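Local coordinates for protein manganese lipoxygenase (Gaeumannomyces graminis, PDB 5FX8) that oxygenates linoleic and alpha-linolenic acids at a catalytic manganese centre, giving 11S- and 13R-hydroperoxy fatty acids, at residues S286-Y289 / H290-F293; I355-P358 / G359-A363. One frame throughout, in Å; residues are numbered along the deposited sequence.

Interaction 1: S286-Y289 / H290-F293; sequences SQMY and HVLF. With MN (manganese (II) ion), chain I.
H290 reaches back along its own helix to Q287 and to the catalytic manganese, an arrangement in which the long helix 268-305 of the lipoxygenase fold supplies a metal ligand and also fixes its orientation. The imidazole uses both nitrogens. NE2 binds manganese at 2.4 Å, while ND1 donates to the backbone O of Q287 at 2.7 Å. The carbonyl lies at the edge of the ring, 15° out of its plane, whereas ND1 stands above the carbonyl plane and away from a lone pair. The ring leans back along the helix so that its ND1 edge faces Q287 O. This second-shell bond limits rotation of the imidazole, with NE2 facing the manganese. H294, H478, N482 and the C-terminal V618 complete the protein ligands, and a water lies 2.4 Å from manganese.

The helix is kinked here. H290 N still bonds to S286 O, but V291 N makes only a weak bond to M288 O and L292 N turns to Y289 O at 3.0 Å. The Q287 side chain is bent at chi2; its NE2 donates to M481 O and, weakly, to S286 OG, and its OE1 makes a weak bond to the ligand N482.

Y289 lies on another side of the helix. With CG anti to the backbone N (chi1 -178°), the CE1 side of its ring meets L292 and the CE2 side meets F293. The F293 ring meets it obliquely, planes 79° apart, and L292 CD1 comes within 3.8 Å of Y289 CE1.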
# COMPACT_ATOMS: atom_id res chain seq x y z
N SER A 286 5.32 -3.67 13.53
CA SER A 286 5.58 -3.29 12.15
C SER A 286 4.63 -2.18 11.74
O SER A 286 5.03 -1.19 11.11
CB SER A 286 5.45 -4.50 11.25
OG SER A 286 4.10 -4.80 10.97
N GLN A 287 3.37 -2.31 12.14
CA GLN A 287 2.42 -1.29 11.76
C GLN A 287 2.75 0.03 12.42
O GLN A 287 2.50 1.09 11.84
CB GLN A 287 1.00 -1.74 12.08
CG GLN A 287 0.55 -2.89 11.19
CD GLN A 287 1.14 -2.82 9.77
OE1 GLN A 287 0.79 -1.94 8.99
NE2 GLN A 287 2.05 -3.75 9.45
N MET A 288 3.33 0.03 13.61
CA MET A 288 3.44 1.33 14.24
C MET A 288 4.82 1.92 14.10
O MET A 288 4.99 3.14 14.13
CB MET A 288 3.02 1.21 15.70
CG MET A 288 1.53 1.01 15.84
SD MET A 288 0.62 2.24 14.90
CE MET A 288 -0.09 1.29 13.65
N TYR A 289 5.82 1.09 13.93
CA TYR A 289 7.10 1.64 13.58
C TYR A 289 7.09 2.23 12.19
O TYR A 289 7.82 3.18 11.95
CB TYR A 289 8.15 0.55 13.73
CG TYR A 289 9.55 1.03 13.44
CD1 TYR A 289 10.29 1.69 14.40
CD2 TYR A 289 10.13 0.81 12.21
CE1 TYR A 289 11.56 2.12 14.14
CE2 TYR A 289 11.41 1.23 11.94
CZ TYR A 289 12.13 1.89 12.91
OH TYR A 289 13.41 2.32 12.64
N HIS A 290 6.29 1.70 11.24
CA HIS A 290 6.40 2.25 9.88
C HIS A 290 5.84 3.66 9.76
O HIS A 290 6.03 4.30 8.72
CB HIS A 290 5.72 1.35 8.85
CG HIS A 290 4.32 1.76 8.49
ND1 HIS A 290 3.26 1.48 9.30
CD2 HIS A 290 3.81 2.37 7.39
CE1 HIS A 290 2.15 1.93 8.74
NE2 HIS A 290 2.45 2.47 7.58
N VAL A 291 5.14 4.15 10.78
CA VAL A 291 4.80 5.56 10.84
C VAL A 291 6.03 6.41 10.56
O VAL A 291 5.97 7.42 9.85
CB VAL A 291 4.17 5.88 12.20
CG1 VAL A 291 3.86 7.34 12.35
CG2 VAL A 291 2.93 5.09 12.33
N LEU A 292 7.18 5.95 11.06
CA LEU A 292 8.44 6.65 10.82
C LEU A 292 8.87 6.56 9.35
O LEU A 292 9.44 7.52 8.81
CB LEU A 292 9.50 6.09 11.76
CG LEU A 292 9.33 6.36 13.26
CD1 LEU A 292 10.40 5.70 14.06
CD2 LEU A 292 9.50 7.79 13.46
N PHE A 293 8.59 5.44 8.68
CA PHE A 293 8.78 5.41 7.23
C PHE A 293 7.90 6.44 6.55
O PHE A 293 8.19 6.83 5.43
CB PHE A 293 8.46 4.05 6.61
CG PHE A 293 9.34 2.91 7.07
CD1 PHE A 293 10.30 3.08 8.04
CD2 PHE A 293 9.20 1.65 6.51
CE1 PHE A 293 11.08 2.02 8.45
CE2 PHE A 293 10.00 0.60 6.92
CZ PHE A 293 10.93 0.79 7.89
MN MN I . 1.84 3.27 5.35
O HOH W 1 -0.00 3.62 6.90

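Interaction 2: I355-P358 / G359-A363; sequences IDFP and GSVYA
V361 sets its CG2 methyl over one face of the F357 ring, a CH-pi contact between residues one helical turn apart, with the methyl 4.0 Å from the ring centroid and displaced toward the rim. F357 holds CG anti to its nitrogen (chi1 -176°), and V361 has CG2 anti to its own carbonyl carbon, beside the backbone N, where the methyl also lies 3.3 Å from F357 O.

Beneath them runs regular alpha-helical bonding. V361 N meets F357 O at 3.0 Å in a nearly straight bond (167°), S360 N pairs with D356 O, and Y362 N with P358 O. P358 has no N-H to offer the turn before it, and the helix kinks there. S360 OG lies 3.0 Å from D356 O and 3.3 Å from D356 OD2. That carboxylate is held more firmly from outside the helix, by a hydrogen bond from Y223 and a salt bridge to K222.

Y219 and Y223, from a loop, also pack on F357, while R450 forms a cation-pi contact with Y362. This last part of helix 351-363 rests on helix 268-305, placing F357 on M288, P358 on V291, and V361 on Y289 and L292.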
# COMPACT_ATOMS: atom_id res chain seq x y z
N ILE A 355 -0.47 4.98 18.79
CA ILE A 355 0.07 6.29 18.47
C ILE A 355 1.24 6.62 19.40
O ILE A 355 2.16 7.33 19.00
CB ILE A 355 -1.05 7.36 18.53
CG1 ILE A 355 -1.89 7.32 17.27
CG2 ILE A 355 -0.50 8.77 18.59
CD1 ILE A 355 -1.12 7.73 16.08
N ASP A 356 1.23 6.12 20.63
CA ASP A 356 2.34 6.41 21.53
C ASP A 356 3.63 5.73 21.08
O ASP A 356 4.72 6.25 21.32
CB ASP A 356 1.96 6.01 22.96
CG ASP A 356 3.14 6.01 23.94
OD1 ASP A 356 3.51 7.10 24.43
OD2 ASP A 356 3.66 4.91 24.27
N PHE A 357 3.54 4.59 20.40
CA PHE A 357 4.77 3.84 20.11
C PHE A 357 5.78 4.57 19.22
O PHE A 357 6.96 4.64 19.60
CB PHE A 357 4.39 2.48 19.55
CG PHE A 357 5.55 1.61 19.33
CD1 PHE A 357 6.15 0.96 20.39
CD2 PHE A 357 6.06 1.44 18.06
CE1 PHE A 357 7.22 0.15 20.19
CE2 PHE A 357 7.14 0.64 17.86
CZ PHE A 357 7.72 -0.01 18.93
N PRO A 358 5.44 5.11 18.03
CA PRO A 358 6.48 5.79 17.23
C PRO A 358 7.06 7.04 17.87
O PRO A 358 8.21 7.40 17.60
CB PRO A 358 5.76 6.12 15.93
CG PRO A 358 4.31 6.09 16.30
CD PRO A 358 4.18 5.00 17.28
N GLY A 359 6.28 7.74 18.69
CA GLY A 359 6.83 8.83 19.47
C GLY A 359 7.80 8.36 20.54
O GLY A 359 8.79 9.04 20.80
N SER A 360 7.53 7.23 21.19
CA SER A 360 8.50 6.67 22.12
C SER A 360 9.79 6.27 21.42
O SER A 360 10.88 6.47 21.96
CB SER A 360 7.95 5.44 22.81
OG SER A 360 6.77 5.73 23.50
N VAL A 361 9.67 5.63 20.26
CA VAL A 361 10.85 5.29 19.48
C VAL A 361 11.65 6.55 19.18
O VAL A 361 12.85 6.62 19.44
CB VAL A 361 10.46 4.55 18.20
CG1 VAL A 361 11.67 4.27 17.34
CG2 VAL A 361 9.77 3.27 18.56
N TYR A 362 10.97 7.58 18.66
CA TYR A 362 11.65 8.81 18.28
C TYR A 362 12.27 9.48 19.48
O TYR A 362 13.36 10.06 19.39
CB TYR A 362 10.65 9.74 17.60
CG TYR A 362 11.30 10.76 16.70
CD1 TYR A 362 11.93 10.38 15.52
CD2 TYR A 362 11.26 12.11 17.02
CE1 TYR A 362 12.52 11.32 14.71
CE2 TYR A 362 11.84 13.04 16.21
CZ TYR A 362 12.46 12.65 15.07
OH TYR A 362 13.03 13.62 14.30
N ALA A 363 11.60 9.41 20.62
CA ALA A 363 12.13 10.01 21.83
C ALA A 363 13.36 9.25 22.33
O ALA A 363 14.24 9.85 22.94
CB ALA A 363 11.03 10.08 22.88

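Both interactions are turns within single helices, and their centres lie 10 Å apart. Interaction 1 comes first along the chain, midway along helix 268-305 and close to the centre of the molecule; interaction 2 follows on helix 351-363, farther out. The two surfaces meet directly: P358 CB lies 3.6 Å from M288 O. Helix 351-363 thus packs against the helix that carries a manganese ligand while itself standing farther from the metal, with the side chain of P358 about 12 Å from it. The pair can be read as an example of a buried metal site built in shells, from ligand to ligand-bearing helix to the helix packed upon it.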